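Local structure of hypothetical protein (Vibrio cholerae, 2V1L) at residues P12-F17 / L125-F130; V60-S65 / E75-F80. The protein is of unknown function, but is encoded on a Vibrio cholerae pathogenicity island and shares structural homology with the human p32 protein. All blocks are in the same frame, centred on the assembly; numbering follows the deposited sequence.

Contact 1: P12-F17 / L125-F130; sequences PISKPF and LWESNF
Two hydrogen bonds from Ser-14 grip the carboxylate of Glu-127, one on each oxygen. The backbone N of Ser-14 donates to Glu-127 OE1 at 3.0 Å, and with an N-H...O angle of 172° this bond is almost straight. Ser-14 OG donates to Glu-127 OE2 at 2.7 Å. Both oxygens use their syn lone pairs, so the carboxylate presents its forked end to the serine. Glu-127 reaches that far because CG stands anti to the backbone N (chi1 -168°) and the chain stays extended beyond it, while Ser-14 OG sits beside its own backbone N, with both donors turned to one carboxylate. Ser-14 occupies the N-cap position of helix 15-29, yet its hydroxyl makes no capping bond. Glu-127 OE1 is also hydrogen-bonded to Tyr-123, one turn earlier on helix 117-135.

Carbon atoms crowd the same carboxylate. Phe-17 CB lies 3.3 Å from Glu-127 OE1, and Ile-13 CG2 comes within 3.8 Å of that oxygen, the isoleucine side chain roughly perpendicular to the glutamate. Phe-17 CD1 meets the methylene Glu-127 CG at 3.8 Å; ring and carboxylate planes are only 15° apart.

Aromatic contacts complete the interface. Phe-17 CE1 touches Phe-130 CE2 at 3.7 Å, and the same Phe-17 CE1 sits at the edge of the Trp-126 ring, 3.9 Å from CZ3. Beyond them, Phe-17 and Phe-130 both pack on Ile-62 of the sheet.

Chemically, a buried acid is met by two donors of Ser-14 and a further hydrogen bond with Tyr-123 OH. This would probably stabilise a carboxylate charge, and the two-point grip fixes the rotation of the group where helix 15-29 begins against helix 117-135.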
loop_
_atom_site.group_PDB
_atom_site.type_symbol
_atom_site.label_atom_id
_atom_site.label_comp_id
_atom_site.label_asym_id
_atom_site.label_seq_id
_atom_site.Cartn_x
_atom_site.Cartn_y
_atom_site.Cartn_z
ATOM N N PRO A 12 6.147 0.655 11.075
ATOM C CA PRO A 12 5.203 1.362 11.931
ATOM C C PRO A 12 3.906 1.763 11.210
ATOM O O PRO A 12 3.655 2.962 10.995
ATOM C CB PRO A 12 6.001 2.588 12.365
ATOM C CG PRO A 12 6.906 2.855 11.243
ATOM C CD PRO A 12 7.251 1.530 10.642
ATOM N N ILE A 13 3.105 0.759 10.841
ATOM C CA ILE A 13 1.797 0.982 10.245
ATOM C C ILE A 13 0.944 1.731 11.271
ATOM O O ILE A 13 0.874 1.335 12.447
ATOM C CB ILE A 13 1.118 -0.342 9.783
ATOM C CG1 ILE A 13 2.000 -1.059 8.736
ATOM C CG2 ILE A 13 -0.246 -0.081 9.149
ATOM C CD1 ILE A 13 1.502 -2.433 8.333
ATOM N N SER A 14 0.325 2.822 10.811
ATOM C CA SER A 14 -0.460 3.731 11.648
ATOM C C SER A 14 -1.855 3.267 11.928
ATOM O O SER A 14 -2.483 2.567 11.107
ATOM C CB SER A 14 -0.592 5.087 10.953
ATOM O OG SER A 14 0.606 5.811 11.120
ATOM N N LYS A 15 -2.364 3.726 13.073
ATOM C CA LYS A 15 -3.791 3.633 13.384
ATOM C C LYS A 15 -4.692 4.226 12.289
ATOM O O LYS A 15 -5.636 3.569 11.863
ATOM C CB LYS A 15 -4.081 4.238 14.764
ATOM C CG LYS A 15 -3.596 3.332 15.875
ATOM C CD LYS A 15 -3.733 4.007 17.213
ATOM C CE LYS A 15 -3.925 2.971 18.291
ATOM N NZ LYS A 15 -5.267 2.341 18.114
ATOM N N PRO A 16 -4.389 5.441 11.799
ATOM C CA PRO A 16 -5.176 5.930 10.662
ATOM C C PRO A 16 -5.147 5.009 9.426
ATOM O O PRO A 16 -6.137 4.926 8.701
ATOM C CB PRO A 16 -4.513 7.271 10.346
ATOM C CG PRO A 16 -3.909 7.685 11.631
ATOM C CD PRO A 16 -3.410 6.446 12.241
ATOM N N PHE A 17 -4.035 4.310 9.202
ATOM C CA PHE A 17 -3.942 3.387 8.065
ATOM C C PHE A 17 -4.817 2.166 8.350
ATOM O O PHE A 17 -5.535 1.723 7.495
ATOM C CB PHE A 17 -2.495 2.992 7.795
ATOM C CG PHE A 17 -2.292 2.240 6.493
ATOM C CD1 PHE A 17 -2.206 2.919 5.286
ATOM C CD2 PHE A 17 -2.134 0.854 6.492
ATOM C CE1 PHE A 17 -1.995 2.223 4.095
ATOM C CE2 PHE A 17 -1.926 0.149 5.296
ATOM C CZ PHE A 17 -1.862 0.832 4.093
ATOM N N LEU A 125 7.095 7.992 5.378
ATOM C CA LEU A 125 6.863 9.002 4.370
ATOM C C LEU A 125 5.844 8.567 3.357
ATOM O O LEU A 125 4.946 9.320 3.066
ATOM C CB LEU A 125 8.161 9.416 3.667
ATOM C CG LEU A 125 9.135 10.203 4.532
ATOM C CD1 LEU A 125 10.572 10.013 3.990
ATOM C CD2 LEU A 125 8.796 11.681 4.575
ATOM N N TRP A 126 6.006 7.365 2.794
ATOM C CA TRP A 126 5.007 6.819 1.871
ATOM C C TRP A 126 3.593 6.859 2.482
ATOM O O TRP A 126 2.618 7.277 1.812
ATOM C CB TRP A 126 5.318 5.352 1.484
ATOM C CG TRP A 126 4.220 4.844 0.618
ATOM C CD1 TRP A 126 4.076 5.077 -0.709
ATOM C CD2 TRP A 126 3.046 4.130 1.038
ATOM N NE1 TRP A 126 2.905 4.517 -1.158
ATOM C CE2 TRP A 126 2.254 3.929 -0.106
ATOM C CE3 TRP A 126 2.609 3.611 2.259
ATOM C CZ2 TRP A 126 1.047 3.233 -0.064
ATOM C CZ3 TRP A 126 1.388 2.939 2.310
ATOM C CH2 TRP A 126 0.626 2.758 1.151
ATOM N N GLU A 127 3.465 6.382 3.719
ATOM C CA GLU A 127 2.136 6.245 4.336
ATOM C C GLU A 127 1.458 7.580 4.666
ATOM O O GLU A 127 0.254 7.695 4.533
ATOM C CB GLU A 127 2.211 5.402 5.611
ATOM C CG GLU A 127 0.832 4.969 6.159
ATOM C CD GLU A 127 0.899 4.572 7.635
ATOM O OE1 GLU A 127 0.825 3.362 7.947
ATOM O OE2 GLU A 127 1.044 5.478 8.479
ATOM N N SER A 128 2.235 8.549 5.134
ATOM C CA SER A 128 1.788 9.944 5.366
ATOM C C SER A 128 1.269 10.607 4.057
ATOM O O SER A 128 0.206 11.251 4.007
ATOM C CB SER A 128 2.984 10.727 5.979
ATOM O OG SER A 128 2.851 12.133 5.796
ATOM N N ASN A 129 2.002 10.396 2.975
ATOM C CA ASN A 129 1.564 10.825 1.644
ATOM C C ASN A 129 0.256 10.136 1.229
ATOM O O ASN A 129 -0.737 10.788 0.904
ATOM C CB ASN A 129 2.675 10.531 0.624
ATOM C CG ASN A 129 3.849 11.507 0.714
ATOM O OD1 ASN A 129 4.865 11.331 0.033
ATOM N ND2 ASN A 129 3.713 12.539 1.537
ATOM N N PHE A 130 0.250 8.815 1.232
ATOM C CA PHE A 130 -0.936 8.036 0.824
ATOM C C PHE A 130 -2.194 8.419 1.604
ATOM O O PHE A 130 -3.257 8.607 1.021
ATOM C CB PHE A 130 -0.662 6.544 0.968
ATOM C CG PHE A 130 -1.844 5.664 0.631
ATOM C CD1 PHE A 130 -2.263 5.510 -0.685
ATOM C CD2 PHE A 130 -2.491 4.947 1.635
ATOM C CE1 PHE A 130 -3.361 4.665 -0.997
ATOM C CE2 PHE A 130 -3.573 4.086 1.329
ATOM C CZ PHE A 130 -3.999 3.949 0.011
#

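Contact 2: V60-S65 / E75-F80; sequences VEIALS and EYITDF
An antiparallel beta hairpin, strands 60-66 and 72-82, is joined here near the middle of the curved sheet, with a classic beta bulge at its turn-side end. The segment axes approach to 4.7 Å, and their directions differ by 170°. Glu-61 and Thr-78 form a hydrogen-bonded pair: Glu-61 N reaches Thr-78 O at 2.7 Å, and Thr-78 N returns almost straight to Glu-61 O. Val-60/Asp-79 and Ile-62/Ile-77 flank it as non-hydrogen-bonded pairs. In the bulge, Glu-75 and Tyr-76 both face Ala-63, whose N donates to Tyr-76 O at 3.1 Å while its O accepts from Glu-75 N in a bond modelled doubtfully short.

On the face carrying Glu-61 and Ala-63, Tyr-76 leans across to the neighbouring strand. Its CG lies between the backbone N and the carbonyl carbon (chi1 60°), which folds the ring over Ala-63; Ala-63 CB stands 3.6 Å from the ring centroid, 23° off the normal, a CH-pi contact. The phenol OH donates to Glu-61 OE2, which lies at the ring edge; this separation too is doubtfully short. Phe-80 brings its edge to the same glutamate, CE2 being 3.8 Å from Glu-61 CB, while Thr-78 CG2 covers one face of that ring. Towards the turn, Ser-65 OG gives Glu-75 OE2 a weak bond at 3.2 Å.

The other face is mainly aliphatic. Ile-62 and Ile-77 run alongside each other toward the helices, with Ile-62 CG1 4.1 Å from Ile-77 CG2. Asp-79, at one end, is hydrogen-bonded to His-58.

The hairpin is therefore two-faced: isoleucines and valine supply apolar cover beneath the helices, whereas the reverse side carries a glutamate flanked by Tyr-76 and Phe-80, its bond to Asn-44 weak.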
loop_
_atom_site.group_PDB
_atom_site.type_symbol
_atom_site.label_atom_id
_atom_site.label_comp_id
_atom_site.label_asym_id
_atom_site.label_seq_id
_atom_site.Cartn_x
_atom_site.Cartn_y
_atom_site.Cartn_z
ATOM N N VAL A 60 -2.117 2.305 -6.254
ATOM C CA VAL A 60 -1.636 1.554 -5.127
ATOM C C VAL A 60 -2.461 0.288 -5.033
ATOM O O VAL A 60 -3.672 0.325 -5.219
ATOM C CB VAL A 60 -1.754 2.358 -3.814
ATOM C CG1 VAL A 60 -1.528 1.499 -2.652
ATOM C CG2 VAL A 60 -0.787 3.576 -3.800
ATOM N N GLU A 61 -1.786 -0.824 -4.739
ATOM C CA GLU A 61 -2.409 -2.109 -4.427
ATOM C C GLU A 61 -2.022 -2.594 -3.037
ATOM O O GLU A 61 -0.845 -2.576 -2.663
ATOM C CB GLU A 61 -2.019 -3.164 -5.485
ATOM C CG GLU A 61 -2.689 -4.514 -5.277
ATOM C CD GLU A 61 -2.402 -5.512 -6.390
ATOM O OE1 GLU A 61 -2.678 -5.200 -7.569
ATOM O OE2 GLU A 61 -1.921 -6.632 -6.069
ATOM N N ILE A 62 -3.016 -3.029 -2.269
ATOM C CA ILE A 62 -2.790 -3.582 -0.953
ATOM C C ILE A 62 -3.468 -4.951 -0.844
ATOM O O ILE A 62 -4.619 -5.095 -1.237
ATOM C CB ILE A 62 -3.308 -2.642 0.177
ATOM C CG1 ILE A 62 -2.618 -1.274 0.096
ATOM C CG2 ILE A 62 -3.086 -3.315 1.550
ATOM C CD1 ILE A 62 -3.424 -0.080 0.657
ATOM N N ALA A 63 -2.755 -5.939 -0.295
ATOM C CA ALA A 63 -3.297 -7.291 -0.136
ATOM C C ALA A 63 -3.395 -7.758 1.292
ATOM O O ALA A 63 -2.451 -7.659 2.089
ATOM C CB ALA A 63 -2.504 -8.306 -0.951
ATOM N N LEU A 64 -4.552 -8.323 1.594
ATOM C CA LEU A 64 -4.858 -8.778 2.935
ATOM C C LEU A 64 -5.434 -10.180 2.850
ATOM O O LEU A 64 -6.166 -10.504 1.915
ATOM C CB LEU A 64 -5.899 -7.840 3.579
ATOM C CG LEU A 64 -5.727 -6.317 3.529
ATOM C CD1 LEU A 64 -7.042 -5.634 3.839
ATOM C CD2 LEU A 64 -4.685 -5.863 4.511
ATOM N N SER A 65 -5.110 -11.005 3.832
ATOM C CA SER A 65 -5.754 -12.301 3.975
ATOM C C SER A 65 -6.306 -12.427 5.388
ATOM O O SER A 65 -5.755 -11.848 6.330
ATOM C CB SER A 65 -4.766 -13.420 3.692
ATOM O OG SER A 65 -3.826 -13.507 4.744
ATOM N N GLU A 75 -0.593 -8.271 3.627
ATOM C CA GLU A 75 0.335 -9.112 2.854
ATOM C C GLU A 75 1.437 -8.305 2.181
ATOM O O GLU A 75 2.613 -8.573 2.365
ATOM C CB GLU A 75 -0.433 -9.906 1.800
ATOM C CG GLU A 75 -1.569 -10.715 2.379
ATOM C CD GLU A 75 -1.101 -11.987 3.045
ATOM O OE1 GLU A 75 -0.318 -11.917 4.024
ATOM O OE2 GLU A 75 -1.535 -13.064 2.577
ATOM N N TYR A 76 1.040 -7.329 1.380
ATOM C CA TYR A 76 1.980 -6.417 0.793
ATOM C C TYR A 76 1.312 -5.091 0.464
ATOM O O TYR A 76 0.091 -5.015 0.361
ATOM C CB TYR A 76 2.584 -7.029 -0.485
ATOM C CG TYR A 76 1.569 -7.355 -1.562
ATOM C CD1 TYR A 76 1.145 -8.670 -1.761
ATOM C CD2 TYR A 76 1.045 -6.359 -2.385
ATOM C CE1 TYR A 76 0.221 -8.994 -2.750
ATOM C CE2 TYR A 76 0.117 -6.668 -3.395
ATOM C CZ TYR A 76 -0.286 -7.996 -3.562
ATOM O OH TYR A 76 -1.209 -8.319 -4.527
ATOM N N ILE A 77 2.127 -4.063 0.270
ATOM C CA ILE A 77 1.655 -2.778 -0.244
ATOM C C ILE A 77 2.540 -2.413 -1.420
ATOM O O ILE A 77 3.752 -2.376 -1.261
ATOM C CB ILE A 77 1.760 -1.649 0.841
ATOM C CG1 ILE A 77 0.916 -1.995 2.060
ATOM C CG2 ILE A 77 1.323 -0.289 0.259
ATOM C CD1 ILE A 77 1.111 -1.026 3.240
ATOM N N THR A 78 1.936 -2.140 -2.581
ATOM C CA THR A 78 2.659 -1.728 -3.771
ATOM C C THR A 78 2.117 -0.437 -4.360
ATOM O O THR A 78 0.900 -0.286 -4.550
ATOM C CB THR A 78 2.607 -2.830 -4.865
ATOM O OG1 THR A 78 2.972 -4.086 -4.280
ATOM C CG2 THR A 78 3.598 -2.540 -6.002
ATOM N N ASP A 79 3.052 0.464 -4.666
ATOM C CA ASP A 79 2.855 1.732 -5.349
ATOM C C ASP A 79 3.501 1.559 -6.731
ATOM O O ASP A 79 4.657 1.104 -6.830
ATOM C CB ASP A 79 3.575 2.833 -4.535
ATOM C CG ASP A 79 3.637 4.161 -5.234
ATOM O OD1 ASP A 79 4.093 4.242 -6.380
ATOM O OD2 ASP A 79 3.248 5.156 -4.613
ATOM N N PHE A 80 2.755 1.878 -7.786
ATOM C CA PHE A 80 3.240 1.676 -9.160
ATOM C C PHE A 80 3.401 3.019 -9.818
ATOM O O PHE A 80 2.695 3.961 -9.468
ATOM C CB PHE A 80 2.250 0.886 -10.011
ATOM C CG PHE A 80 1.859 -0.444 -9.441
ATOM C CD1 PHE A 80 2.475 -1.604 -9.876
ATOM C CD2 PHE A 80 0.821 -0.540 -8.495
ATOM C CE1 PHE A 80 2.083 -2.828 -9.368
ATOM C CE2 PHE A 80 0.426 -1.745 -7.993
ATOM C CZ PHE A 80 1.053 -2.894 -8.412
#

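In the fold
Contact 1 joins the start of helix 15-29 to helix 117-135, and contact 2 joins two strands of the sheet beneath them; their centres are about 13 Å apart. Contact 2 lies nearer the middle of the chain, about 4 Å from its centre against 9 Å, though both are partly buried. Side chains connect the layers: Trp-126 CH2 packs 3.2 Å from Ile-77 CG2, and Phe-17 CZ is 3.9 Å from Ile-62 CD1. Backbone bonding dominates the strand pair, whereas one side-chain carboxylate carries the other contact, gripped by a backbone N and a hydroxyl of the loop leading into helix 15-29. Aromatic groups of contact 1 thus rest on the mainly aliphatic face of contact 2.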